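Local coordinates for protein DNA polymerase sliding clamp 2 (Sulfolobus tokodaii, PDB 3AIZ) that forms, with partner subunits, a ring around DNA that tethers DNA polymerase and other processing proteins to their template as they move along it, at residues I27-E32 with T120-L125; F136-D141 with D184-S189; M228-P233 with L240-A245. One frame throughout, in Å; residues are numbered along the deposited sequence.

Interaction 1: I27-E32 with T120-L125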
ATOM      1  N   ILE A  27       4.616  37.455  -9.383  1.00 51.51           N
ATOM      2  CA  ILE A  27       3.721  38.574  -9.638  1.00 44.61           C
ATOM      3  C   ILE A  27       2.812  38.289 -10.827  1.00 43.66           C
ATOM      4  O   ILE A  27       3.257  38.294 -11.974  1.00 43.60           O
ATOM      5  CB  ILE A  27       4.500  39.876  -9.894  1.00 45.70           C
ATOM      6  CG1 ILE A  27       5.312  40.263  -8.657  1.00 48.62           C
ATOM      7  CG2 ILE A  27       3.550  40.999 -10.277  1.00 47.47           C
ATOM      8  CD1 ILE A  27       6.061  41.569  -8.803  1.00 51.68           C
ATOM      9  N   LEU A  28       1.540  38.029 -10.543  1.00 42.40           N
ATOM     10  CA  LEU A  28       0.541  37.866 -11.589  1.00 39.56           C
ATOM     11  C   LEU A  28       0.134  39.227 -12.132  1.00 43.55           C
ATOM     12  O   LEU A  28      -0.397  40.063 -11.401  1.00 46.48           O
ATOM     13  CB  LEU A  28      -0.693  37.140 -11.054  1.00 41.05           C
ATOM     14  CG  LEU A  28      -0.660  35.615 -10.982  1.00 43.40           C
ATOM     15  CD1 LEU A  28      -1.901  35.102 -10.275  1.00 42.88           C
ATOM     16  CD2 LEU A  28      -0.549  35.014 -12.375  1.00 40.25           C
ATOM     17  N   ASN A  29       0.386  39.450 -13.417  1.00 43.84           N
ATOM     18  CA  ASN A  29       0.037  40.711 -14.053  1.00 42.90           C
ATOM     19  C   ASN A  29      -1.254  40.603 -14.855  1.00 43.50           C
ATOM     20  O   ASN A  29      -1.336  39.840 -15.818  1.00 42.15           O
ATOM     21  CB  ASN A  29       1.178  41.194 -14.948  1.00 42.22           C
ATOM     22  CG  ASN A  29       2.468  41.408 -14.180  1.00 48.06           C
ATOM     23  OD1 ASN A  29       2.529  42.221 -13.260  1.00 51.65           O
ATOM     24  ND2 ASN A  29       3.508  40.676 -14.559  1.00 52.71           N
ATOM     25  N   PHE A  30      -2.261  41.366 -14.445  1.00 46.22           N
ATOM     26  CA  PHE A  30      -3.533  41.407 -15.156  1.00 44.59           C
ATOM     27  C   PHE A  30      -3.580  42.611 -16.087  1.00 44.01           C
ATOM     28  O   PHE A  30      -3.626  43.753 -15.635  1.00 49.48           O
ATOM     29  CB  PHE A  30      -4.700  41.467 -14.170  1.00 41.73           C
ATOM     30  CG  PHE A  30      -4.809  40.262 -13.282  1.00 38.07           C
ATOM     31  CD1 PHE A  30      -4.099  40.192 -12.096  1.00 39.40           C
ATOM     32  CD2 PHE A  30      -5.624  39.200 -13.632  1.00 37.62           C
ATOM     33  CE1 PHE A  30      -4.199  39.085 -11.276  1.00 37.60           C
ATOM     34  CE2 PHE A  30      -5.729  38.089 -12.815  1.00 33.58           C
ATOM     35  CZ  PHE A  30      -5.015  38.032 -11.636  1.00 32.92           C
ATOM     36  N   THR A  31      -3.563  42.350 -17.389  1.00 42.40           N
ATOM     37  CA  THR A  31      -3.620  43.417 -18.379  1.00 44.12           C
ATOM     38  C   THR A  31      -4.827  43.223 -19.283  1.00 45.81           C
ATOM     39  O   THR A  31      -5.568  42.252 -19.139  1.00 48.42           O
ATOM     40  CB  THR A  31      -2.350  43.459 -19.248  1.00 45.23           C
ATOM     41  OG1 THR A  31      -2.377  42.384 -20.195  1.00 47.07           O
ATOM     42  CG2 THR A  31      -1.106  43.344 -18.386  1.00 41.33           C
ATOM     43  N   GLU A  32      -5.019  44.147 -20.217  1.00 46.81           N
ATOM     44  CA  GLU A  32      -6.143  44.075 -21.140  1.00 53.15           C
ATOM     45  C   GLU A  32      -5.974  42.922 -22.124  1.00 53.66           C
ATOM     46  O   GLU A  32      -6.950  42.293 -22.532  1.00 54.88           O
ATOM     47  CB  GLU A  32      -6.293  45.392 -21.904  1.00 59.62           C
ATOM     48  CG  GLU A  32      -7.459  45.413 -22.883  1.00 66.57           C
ATOM     49  CD  GLU A  32      -7.464  46.651 -23.762  1.00 79.03           C
ATOM     50  OE1 GLU A  32      -6.438  47.363 -23.796  1.00 80.37           O
ATOM     51  OE2 GLU A  32      -8.493  46.909 -24.422  1.00 81.69           O
ATOM     52  N   THR A 120       0.684  45.673  -6.601  1.00 60.62           N
ATOM     53  CA  THR A 120       1.721  46.545  -7.140  1.00 63.37           C
ATOM     54  C   THR A 120       1.385  47.018  -8.549  1.00 59.75           C
ATOM     55  O   THR A 120       0.277  46.805  -9.043  1.00 56.41           O
ATOM     56  CB  THR A 120       3.088  45.834  -7.182  1.00 62.37           C
ATOM     57  OG1 THR A 120       2.983  44.638  -7.964  1.00 55.21           O
ATOM     58  CG2 THR A 120       3.550  45.477  -5.778  1.00 63.61           C
ATOM     59  N   SER A 121       2.351  47.670  -9.184  1.00 63.36           N
ATOM     60  CA  SER A 121       2.209  48.091 -10.569  1.00 69.52           C
ATOM     61  C   SER A 121       2.704  46.981 -11.488  1.00 65.74           C
ATOM     62  O   SER A 121       3.661  46.276 -11.164  1.00 64.95           O
ATOM     63  CB  SER A 121       2.988  49.384 -10.820  1.00 70.48           C
ATOM     64  OG  SER A 121       4.346  49.239 -10.443  1.00 79.76           O
ATOM     65  N   ILE A 122       2.046  46.826 -12.633  1.00 58.98           N
ATOM     66  CA  ILE A 122       2.364  45.743 -13.556  1.00 59.84           C
ATOM     67  C   ILE A 122       3.836  45.707 -13.950  1.00 65.00           C
ATOM     68  O   ILE A 122       4.410  46.720 -14.354  1.00 65.72           O
ATOM     69  CB  ILE A 122       1.507  45.817 -14.832  1.00 58.33           C
ATOM     70  CG1 ILE A 122       0.037  45.569 -14.496  1.00 56.34           C
ATOM     71  CG2 ILE A 122       1.991  44.806 -15.860  1.00 58.85           C
ATOM     72  CD1 ILE A 122      -0.829  45.348 -15.707  1.00 52.36           C
ATOM     73  N   ASP A 123       4.442  44.530 -13.824  1.00 65.20           N
ATOM     74  CA  ASP A 123       5.809  44.315 -14.275  1.00 67.00           C
ATOM     75  C   ASP A 123       5.812  44.083 -15.781  1.00 68.14           C
ATOM     76  O   ASP A 123       5.449  43.004 -16.250  1.00 68.75           O
ATOM     77  CB  ASP A 123       6.425  43.113 -13.557  1.00 66.08           C
ATOM     78  CG  ASP A 123       7.835  42.811 -14.029  1.00 71.05           C
ATOM     79  OD1 ASP A 123       8.549  43.761 -14.418  1.00 70.19           O
ATOM     80  OD2 ASP A 123       8.228  41.625 -14.009  1.00 68.35           O
ATOM     81  N   GLN A 124       6.219  45.101 -16.534  1.00 69.59           N
ATOM     82  CA  GLN A 124       6.188  45.047 -17.994  1.00 67.99           C
ATOM     83  C   GLN A 124       6.913  43.828 -18.564  1.00 66.48           C
ATOM     84  O   GLN A 124       7.991  43.456 -18.100  1.00 65.36           O
ATOM     85  CB  GLN A 124       6.765  46.332 -18.591  1.00 63.25           C
ATOM     86  CG  GLN A 124       5.962  47.580 -18.260  1.00 65.63           C
ATOM     87  CD  GLN A 124       4.567  47.553 -18.855  1.00 71.27           C
ATOM     88  OE1 GLN A 124       4.245  46.688 -19.670  1.00 72.89           O
ATOM     89  NE2 GLN A 124       3.732  48.505 -18.452  1.00 73.03           N
ATOM     90  N   LEU A 125       6.305  43.216 -19.576  1.00 62.27           N
ATOM     91  CA  LEU A 125       6.867  42.035 -20.220  1.00 61.10           C
ATOM     92  C   LEU A 125       7.891  42.434 -21.279  1.00 62.34           C
ATOM     93  O   LEU A 125       7.529  42.905 -22.359  1.00 58.88           O
ATOM     94  CB  LEU A 125       5.750  41.201 -20.853  1.00 57.68           C
ATOM     95  CG  LEU A 125       6.129  39.825 -21.399  1.00 51.41           C
ATOM     96  CD1 LEU A 125       6.827  39.010 -20.327  1.00 49.82           C
ATOM     97  CD2 LEU A 125       4.896  39.095 -21.915  1.00 47.20           C
TER
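N29, near the end of strand 25-30, reaches across to I122 and D123 in the loop that leads out of strand 109-120, the interdomain connecting loop of the PCNA fold. Its CB packs on I122 CG2, 3.8 Å away, and CG lies about as far from the same methyl. With CG anti to the carbonyl carbon (chi1 -60°), the amide is carried to the I122-D123 backbone. At the tip its two ends do different work. OD1 accepts D123 N at 3.1 Å with a nearly straight N-H (157°), although the donor sits well above the carbonyl plane and not on a lone pair. ND2 passes 3.9 Å from D123 CB and makes no bond to D123 O. It turns instead to F36 O on the neighbouring strand 34-40, in a weak hydrogen bond. The amide therefore links the backbone of D123 to that of strand 34-40 through two bonds, the second one weak, which probably limit its rotation.

Beyond N29 the contact is van der Waals only. I122 CD1 reaches T31 CG2 and also lies beside F30 O; the T31 and I122 side chains cross at about a right angle. T31 OG1 is bonded to S34 O and leaves its methyl for I122. At the other end I27 CG2 only brushes T120 OG1.

A single hydrogen bond and a few methyl contacts between these two segments are consistent with a light attachment of the connecting loop to strand 25-30, to which R38 adds a long, weak ion pair with D123 OD2. In PCNA relatives this loop borders the binding site of PIP-box partners.

Interaction 2: F136-D141 with D184-S189; sequences FTTDGD and DKPLKS
An antiparallel strand pairing interrupted by a classic beta bulge joins T137, on strand 134-138, to K188 and S189, on strand 186-192, within the C-terminal domain. T137 N donates to S189 O at 3.0 Å, while T137 O accepts K188 N at 2.8 Å, so two consecutive residues of one strand face a single residue of the other. The T137 and S189 side chains lie on one face of the sheet, where T137 OG1 and S189 OG are hydrogen-bonded at 2.9 Å. S189 OG reaches that position by standing between its own backbone N and carbonyl carbon (chi1 68°).

F136 and L187 form the apolar part. L187 CD2 approaches F136 CD2, oblique to the ring, and L187 CD1 lies 4.0 Å from F136 CB; L181 and V220 from neighbouring strands add to this cluster. The extended K188 chain passes T137 O and carries NZ to Q216 O and N217 OD1.

Past the pairing, D139 is the N-cap of helix 140-150: its OD2 accepts D141 N at 2.8 Å. P186, preceded by a cis peptide, packs on Y105 of the neighbouring PCNA3 subunit, and K185 forms a salt bridge with D102 of that subunit. Two backbone bonds and one hydroxyl pair thus fix the bulge, and K188 NZ, held by Q216 and N217, ties it to the loop before strand 218-223.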
ATOM      1  N   PHE A 136      11.392  25.635 -35.339  1.00 30.64           N
ATOM      2  CA  PHE A 136      10.864  24.301 -35.579  1.00 33.65           C
ATOM      3  C   PHE A 136       9.880  23.897 -34.490  1.00 35.83           C
ATOM      4  O   PHE A 136       9.954  24.384 -33.363  1.00 35.67           O
ATOM      5  CB  PHE A 136      11.991  23.270 -35.708  1.00 33.92           C
ATOM      6  CG  PHE A 136      12.869  23.162 -34.492  1.00 31.75           C
ATOM      7  CD1 PHE A 136      14.024  23.919 -34.386  1.00 31.89           C
ATOM      8  CD2 PHE A 136      12.550  22.291 -33.464  1.00 31.25           C
ATOM      9  CE1 PHE A 136      14.838  23.814 -33.272  1.00 34.36           C
ATOM     10  CE2 PHE A 136      13.361  22.182 -32.349  1.00 29.41           C
ATOM     11  CZ  PHE A 136      14.507  22.942 -32.255  1.00 26.54           C
ATOM     12  N   THR A 137       8.952  23.015 -34.839  1.00 33.43           N
ATOM     13  CA  THR A 137       7.944  22.561 -33.893  1.00 35.48           C
ATOM     14  C   THR A 137       8.049  21.056 -33.695  1.00 34.44           C
ATOM     15  O   THR A 137       8.269  20.311 -34.647  1.00 37.83           O
ATOM     16  CB  THR A 137       6.524  22.923 -34.370  1.00 37.32           C
ATOM     17  OG1 THR A 137       6.487  24.300 -34.763  1.00 36.93           O
ATOM     18  CG2 THR A 137       5.510  22.692 -33.258  1.00 35.92           C
ATOM     19  N   THR A 138       7.900  20.614 -32.452  1.00 32.48           N
ATOM     20  CA  THR A 138       7.992  19.196 -32.136  1.00 35.82           C
ATOM     21  C   THR A 138       7.299  18.885 -30.818  1.00 35.81           C
ATOM     22  O   THR A 138       7.084  19.774 -29.996  1.00 36.69           O
ATOM     23  CB  THR A 138       9.459  18.735 -32.051  1.00 32.91           C
ATOM     24  OG1 THR A 138       9.504  17.337 -31.746  1.00 37.87           O
ATOM     25  CG2 THR A 138      10.198  19.508 -30.972  1.00 31.21           C
ATOM     26  N   ASP A 139       6.946  17.620 -30.623  1.00 36.16           N
ATOM     27  CA  ASP A 139       6.346  17.183 -29.372  1.00 39.61           C
ATOM     28  C   ASP A 139       7.371  17.287 -28.247  1.00 39.27           C
ATOM     29  O   ASP A 139       8.536  16.938 -28.427  1.00 37.64           O
ATOM     30  CB  ASP A 139       5.829  15.750 -29.495  1.00 43.31           C
ATOM     31  CG  ASP A 139       5.069  15.294 -28.265  1.00 49.89           C
ATOM     32  OD1 ASP A 139       3.821  15.362 -28.275  1.00 54.16           O
ATOM     33  OD2 ASP A 139       5.720  14.870 -27.286  1.00 49.08           O
ATOM     34  N   GLY A 140       6.931  17.774 -27.091  1.00 38.86           N
ATOM     35  CA  GLY A 140       7.818  18.000 -25.965  1.00 37.32           C
ATOM     36  C   GLY A 140       8.570  16.767 -25.501  1.00 36.48           C
ATOM     37  O   GLY A 140       9.673  16.870 -24.967  1.00 34.59           O
ATOM     38  N   ASP A 141       7.973  15.596 -25.700  1.00 37.33           N
ATOM     39  CA  ASP A 141       8.600  14.344 -25.290  1.00 41.07           C
ATOM     40  C   ASP A 141       9.966  14.160 -25.947  1.00 37.96           C
ATOM     41  O   ASP A 141      10.911  13.682 -25.317  1.00 35.12           O
ATOM     42  CB  ASP A 141       7.689  13.155 -25.601  1.00 43.29           C
ATOM     43  CG  ASP A 141       6.461  13.113 -24.709  1.00 55.06           C
ATOM     44  OD1 ASP A 141       6.612  13.279 -23.478  1.00 52.15           O
ATOM     45  OD2 ASP A 141       5.345  12.910 -25.234  1.00 60.64           O
ATOM     46  N   ASP A 184       9.359  15.538 -40.221  1.00 42.78           N
ATOM     47  CA  ASP A 184       8.715  14.240 -40.016  1.00 41.59           C
ATOM     48  C   ASP A 184       9.566  13.285 -39.185  1.00 41.73           C
ATOM     49  O   ASP A 184       9.246  12.102 -39.066  1.00 43.51           O
ATOM     50  CB  ASP A 184       8.367  13.589 -41.357  1.00 44.53           C
ATOM     51  CG  ASP A 184       7.349  14.385 -42.148  1.00 50.96           C
ATOM     52  OD1 ASP A 184       6.653  15.233 -41.548  1.00 52.33           O
ATOM     53  OD2 ASP A 184       7.244  14.160 -43.372  1.00 56.07           O
ATOM     54  N   LYS A 185      10.648  13.797 -38.608  1.00 41.84           N
ATOM     55  CA  LYS A 185      11.538  12.972 -37.801  1.00 42.38           C
ATOM     56  C   LYS A 185      12.495  13.819 -36.969  1.00 42.33           C
ATOM     57  O   LYS A 185      13.659  13.983 -37.335  1.00 41.29           O
ATOM     58  CB  LYS A 185      12.331  12.014 -38.694  1.00 39.49           C
ATOM     59  CG  LYS A 185      13.238  11.059 -37.934  1.00 44.04           C
ATOM     60  CD  LYS A 185      14.075  10.212 -38.880  1.00 45.50           C
ATOM     61  CE  LYS A 185      15.019   9.300 -38.112  1.00 49.16           C
ATOM     62  NZ  LYS A 185      15.894   8.507 -39.019  1.00 58.40           N
ATOM     63  N   PRO A 186      12.008  14.355 -35.838  1.00 42.07           N
ATOM     64  CA  PRO A 186      10.632  14.222 -35.355  1.00 38.14           C
ATOM     65  C   PRO A 186       9.847  15.502 -35.585  1.00 38.25           C
ATOM     66  O   PRO A 186       8.675  15.579 -35.215  1.00 38.11           O
ATOM     67  CB  PRO A 186      10.820  14.035 -33.843  1.00 40.15           C
ATOM     68  CG  PRO A 186      12.305  14.329 -33.562  1.00 43.65           C
ATOM     69  CD  PRO A 186      12.864  14.945 -34.802  1.00 40.07           C
ATOM     70  N   LEU A 187      10.496  16.499 -36.177  1.00 39.12           N
ATOM     71  CA  LEU A 187       9.900  17.820 -36.342  1.00 36.07           C
ATOM     72  C   LEU A 187       8.586  17.770 -37.114  1.00 37.62           C
ATOM     73  O   LEU A 187       8.503  17.171 -38.185  1.00 38.42           O
ATOM     74  CB  LEU A 187      10.879  18.762 -37.046  1.00 33.43           C
ATOM     75  CG  LEU A 187      12.285  18.851 -36.446  1.00 33.26           C
ATOM     76  CD1 LEU A 187      13.161  19.775 -37.271  1.00 34.78           C
ATOM     77  CD2 LEU A 187      12.229  19.312 -35.000  1.00 32.68           C
ATOM     78  N   LYS A 188       7.558  18.401 -36.556  1.00 36.48           N
ATOM     79  CA  LYS A 188       6.282  18.539 -37.241  1.00 35.03           C
ATOM     80  C   LYS A 188       6.376  19.642 -38.288  1.00 36.00           C
ATOM     81  O   LYS A 188       5.663  19.626 -39.291  1.00 36.98           O
ATOM     82  CB  LYS A 188       5.170  18.859 -36.242  1.00 37.03           C
ATOM     83  CG  LYS A 188       4.996  17.822 -35.149  1.00 37.83           C
ATOM     84  CD  LYS A 188       3.821  18.171 -34.250  1.00 40.36           C
ATOM     85  CE  LYS A 188       3.599  17.106 -33.190  1.00 45.09           C
ATOM     86  NZ  LYS A 188       2.408  17.409 -32.351  1.00 46.78           N
ATOM     87  N   SER A 189       7.265  20.602 -38.041  1.00 34.44           N
ATOM     88  CA  SER A 189       7.492  21.704 -38.968  1.00 38.03           C
ATOM     89  C   SER A 189       8.891  22.282 -38.789  1.00 36.98           C
ATOM     90  O   SER A 189       9.429  22.298 -37.682  1.00 35.49           O
ATOM     91  CB  SER A 189       6.446  22.802 -38.767  1.00 39.18           C
ATOM     92  OG  SER A 189       6.618  23.444 -37.516  1.00 38.69           O
TER

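Interaction 3: M228-P233 with L240-A245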
ATOM      1  N   MET A 228      17.563  31.851 -27.571  1.00 31.55           N
ATOM      2  CA  MET A 228      16.628  30.851 -28.074  1.00 29.48           C
ATOM      3  C   MET A 228      15.279  30.999 -27.381  1.00 31.75           C
ATOM      4  O   MET A 228      15.215  31.231 -26.174  1.00 32.50           O
ATOM      5  CB  MET A 228      17.177  29.440 -27.856  1.00 30.37           C
ATOM      6  CG  MET A 228      16.166  28.332 -28.121  1.00 29.04           C
ATOM      7  SD  MET A 228      16.757  26.686 -27.666  1.00 36.23           S
ATOM      8  CE  MET A 228      17.960  26.380 -28.956  1.00 31.34           C
ATOM      9  N   LYS A 229      14.206  30.860 -28.151  1.00 29.30           N
ATOM     10  CA  LYS A 229      12.858  31.011 -27.626  1.00 30.15           C
ATOM     11  C   LYS A 229      12.089  29.698 -27.691  1.00 33.26           C
ATOM     12  O   LYS A 229      11.953  29.104 -28.761  1.00 36.76           O
ATOM     13  CB  LYS A 229      12.111  32.089 -28.414  1.00 35.16           C
ATOM     14  CG  LYS A 229      10.665  32.290 -27.996  1.00 34.39           C
ATOM     15  CD  LYS A 229       9.971  33.272 -28.924  1.00 37.95           C
ATOM     16  CE  LYS A 229       8.538  33.539 -28.496  1.00 41.74           C
ATOM     17  NZ  LYS A 229       7.868  34.499 -29.415  1.00 40.02           N
ATOM     18  N   ILE A 230      11.590  29.243 -26.545  1.00 30.91           N
ATOM     19  CA  ILE A 230      10.755  28.048 -26.498  1.00 32.44           C
ATOM     20  C   ILE A 230       9.318  28.401 -26.116  1.00 33.64           C
ATOM     21  O   ILE A 230       9.078  29.037 -25.090  1.00 32.49           O
ATOM     22  CB  ILE A 230      11.297  26.993 -25.507  1.00 33.72           C
ATOM     23  CG1 ILE A 230      12.629  26.419 -25.993  1.00 30.33           C
ATOM     24  CG2 ILE A 230      10.294  25.867 -25.327  1.00 33.27           C
ATOM     25  CD1 ILE A 230      13.813  27.316 -25.736  1.00 33.15           C
ATOM     26  N   GLU A 231       8.370  27.989 -26.949  1.00 32.30           N
ATOM     27  CA  GLU A 231       6.957  28.203 -26.670  1.00 32.70           C
ATOM     28  C   GLU A 231       6.289  26.882 -26.308  1.00 34.87           C
ATOM     29  O   GLU A 231       6.323  25.927 -27.083  1.00 33.75           O
ATOM     30  CB  GLU A 231       6.256  28.830 -27.876  1.00 38.26           C
ATOM     31  CG  GLU A 231       6.883  30.127 -28.365  1.00 43.85           C
ATOM     32  CD  GLU A 231       6.101  30.760 -29.503  1.00 52.65           C
ATOM     33  OE1 GLU A 231       4.887  30.482 -29.619  1.00 55.30           O
ATOM     34  OE2 GLU A 231       6.698  31.537 -30.279  1.00 51.14           O
ATOM     35  N   VAL A 232       5.681  26.835 -25.128  1.00 35.91           N
ATOM     36  CA  VAL A 232       5.020  25.628 -24.650  1.00 36.72           C
ATOM     37  C   VAL A 232       3.523  25.867 -24.499  1.00 38.47           C
ATOM     38  O   VAL A 232       3.049  26.207 -23.414  1.00 38.67           O
ATOM     39  CB  VAL A 232       5.600  25.172 -23.298  1.00 35.74           C
ATOM     40  CG1 VAL A 232       5.005  23.837 -22.889  1.00 37.37           C
ATOM     41  CG2 VAL A 232       7.116  25.082 -23.375  1.00 31.78           C
ATOM     42  N   PRO A 233       2.771  25.691 -25.593  1.00 38.11           N
ATOM     43  CA  PRO A 233       1.325  25.924 -25.620  1.00 36.90           C
ATOM     44  C   PRO A 233       0.557  24.794 -24.949  1.00 39.29           C
ATOM     45  O   PRO A 233       1.025  23.657 -24.929  1.00 41.84           O
ATOM     46  CB  PRO A 233       0.997  25.934 -27.119  1.00 34.46           C
ATOM     47  CG  PRO A 233       2.321  25.977 -27.831  1.00 43.07           C
ATOM     48  CD  PRO A 233       3.283  25.307 -26.916  1.00 38.39           C
ATOM     49  N   LEU A 240       3.548  28.687 -21.955  1.00 37.09           N
ATOM     50  CA  LEU A 240       4.849  28.870 -21.325  1.00 35.47           C
ATOM     51  C   LEU A 240       5.846  29.358 -22.366  1.00 33.44           C
ATOM     52  O   LEU A 240       5.885  28.850 -23.484  1.00 33.51           O
ATOM     53  CB  LEU A 240       5.343  27.566 -20.698  1.00 34.97           C
ATOM     54  CG  LEU A 240       5.150  27.413 -19.188  1.00 37.80           C
ATOM     55  CD1 LEU A 240       5.612  26.041 -18.726  1.00 37.36           C
ATOM     56  CD2 LEU A 240       5.892  28.508 -18.442  1.00 36.13           C
ATOM     57  N   ILE A 241       6.644  30.351 -21.999  1.00 31.11           N
ATOM     58  CA  ILE A 241       7.617  30.918 -22.922  1.00 31.16           C
ATOM     59  C   ILE A 241       8.966  31.078 -22.241  1.00 32.83           C
ATOM     60  O   ILE A 241       9.069  31.705 -21.187  1.00 32.84           O
ATOM     61  CB  ILE A 241       7.156  32.284 -23.463  1.00 36.33           C
ATOM     62  CG1 ILE A 241       5.783  32.157 -24.128  1.00 37.22           C
ATOM     63  CG2 ILE A 241       8.180  32.844 -24.439  1.00 33.48           C
ATOM     64  CD1 ILE A 241       5.239  33.460 -24.657  1.00 40.92           C
ATOM     65  N   PHE A 242      10.000  30.506 -22.847  1.00 32.61           N
ATOM     66  CA  PHE A 242      11.341  30.576 -22.285  1.00 31.00           C
ATOM     67  C   PHE A 242      12.286  31.337 -23.200  1.00 29.71           C
ATOM     68  O   PHE A 242      12.152  31.297 -24.421  1.00 32.70           O
ATOM     69  CB  PHE A 242      11.889  29.172 -22.026  1.00 31.95           C
ATOM     70  CG  PHE A 242      11.101  28.389 -21.019  1.00 31.29           C
ATOM     71  CD1 PHE A 242      10.093  27.530 -21.424  1.00 29.40           C
ATOM     72  CD2 PHE A 242      11.371  28.508 -19.666  1.00 31.46           C
ATOM     73  CE1 PHE A 242       9.367  26.807 -20.500  1.00 30.53           C
ATOM     74  CE2 PHE A 242      10.648  27.788 -18.736  1.00 33.26           C
ATOM     75  CZ  PHE A 242       9.645  26.936 -19.154  1.00 34.31           C
ATOM     76  N   TRP A 243      13.240  32.034 -22.597  1.00 29.63           N
ATOM     77  CA  TRP A 243      14.297  32.698 -23.344  1.00 32.46           C
ATOM     78  C   TRP A 243      15.648  32.332 -22.749  1.00 32.52           C
ATOM     79  O   TRP A 243      15.906  32.584 -21.572  1.00 31.95           O
ATOM     80  CB  TRP A 243      14.106  34.216 -23.335  1.00 35.15           C
ATOM     81  CG  TRP A 243      13.036  34.697 -24.268  1.00 34.84           C
ATOM     82  CD1 TRP A 243      11.749  35.014 -23.947  1.00 38.36           C
ATOM     83  CD2 TRP A 243      13.164  34.919 -25.678  1.00 36.26           C
ATOM     84  NE1 TRP A 243      11.067  35.421 -25.070  1.00 37.85           N
ATOM     85  CE2 TRP A 243      11.914  35.371 -26.144  1.00 37.83           C
ATOM     86  CE3 TRP A 243      14.215  34.781 -26.590  1.00 36.49           C
ATOM     87  CZ2 TRP A 243      11.686  35.685 -27.482  1.00 37.55           C
ATOM     88  CZ3 TRP A 243      13.987  35.092 -27.918  1.00 34.79           C
ATOM     89  CH2 TRP A 243      12.732  35.539 -28.350  1.00 38.63           C
ATOM     90  N   ILE A 244      16.503  31.726 -23.566  1.00 35.27           N
ATOM     91  CA  ILE A 244      17.822  31.301 -23.114  1.00 33.96           C
ATOM     92  C   ILE A 244      18.910  32.177 -23.720  1.00 32.14           C
ATOM     93  O   ILE A 244      18.992  32.325 -24.939  1.00 32.03           O
ATOM     94  CB  ILE A 244      18.107  29.826 -23.476  1.00 32.45           C
ATOM     95  CG1 ILE A 244      17.119  28.890 -22.776  1.00 32.15           C
ATOM     96  CG2 ILE A 244      19.529  29.452 -23.097  1.00 35.81           C
ATOM     97  CD1 ILE A 244      15.736  28.886 -23.383  1.00 33.00           C
ATOM     98  N   ALA A 245      19.741  32.761 -22.866  1.00 31.30           N
ATOM     99  CA  ALA A 245      20.871  33.551 -23.333  1.00 34.38           C
ATOM    100  C   ALA A 245      21.943  32.622 -23.885  1.00 38.91           C
ATOM    101  O   ALA A 245      22.363  31.681 -23.210  1.00 40.68           O
ATOM    102  CB  ALA A 245      21.431  34.401 -22.206  1.00 37.35           C
TER
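I230 and I244 meet through their CD1 methyls in the apolar centre of the contact. Beside them I230 CB lies 4.1 Å from F242 CB, and V232 CB packs on L240 CB. V232 CG2 comes to the edge of the F242 ring, near its plane, at CE1. M228 shares this face, but its thioether end turns away to L205 of helix 202-211, whose V204, V208 and V211 cover I244, F242 and L240.

The two segments are the arms of a beta hairpin, antiparallel at 169°, their backbones sewn together by three hydrogen-bonded pairs: M228 with I244, I230 with F242 and V232 with L240. Six N-H...O bonds result, among them F242 N to I230 O at 2.8 Å. On its far side strand 239-244 pairs with strand 46-53 of the N-terminal domain, as in the PCNA fold, where sheets run across the domain boundary.

The opposite face bears K229, E231, I241 and W243. K229 CG is trans to the backbone N (chi1 177°) and the chain is extended beyond it, which lays CB to CD along the indole. K229 CB makes a CH-pi contact 3.5 Å from the centroid of the W243 six-membered ring, CD follows close to CZ2, and CE lies beside I241 CG2. Farther out, K229 NZ forms a salt bridge with E231 OE2 at 3.3 Å on the same strand, its hydrogen bond weak, and W243 NE1 makes a weak hydrogen bond to E127.

In the fold
The three contacts follow one another along the chain and none touches the next. Interactions 1 and 2 lie on opposite sides of the chain's centre, 33 Å apart between centres, the first in the N-terminal half, at the connecting loop, the second in the C-terminal domain. Interaction 3 is the central one: its centre is 19 Å from that of interaction 1 and 15 Å from that of interaction 2, with nearest atoms about 6 Å away in both cases. Single strands bridge these gaps. L125, at the end of segment 120-125, and I241 of interaction 3 both touch I49 and K51 on strand 46-53, while F136 of interaction 2 and I230 of interaction 3 share V220 on strand 218-223. Only interaction 2 reaches the PCNA3 subunit.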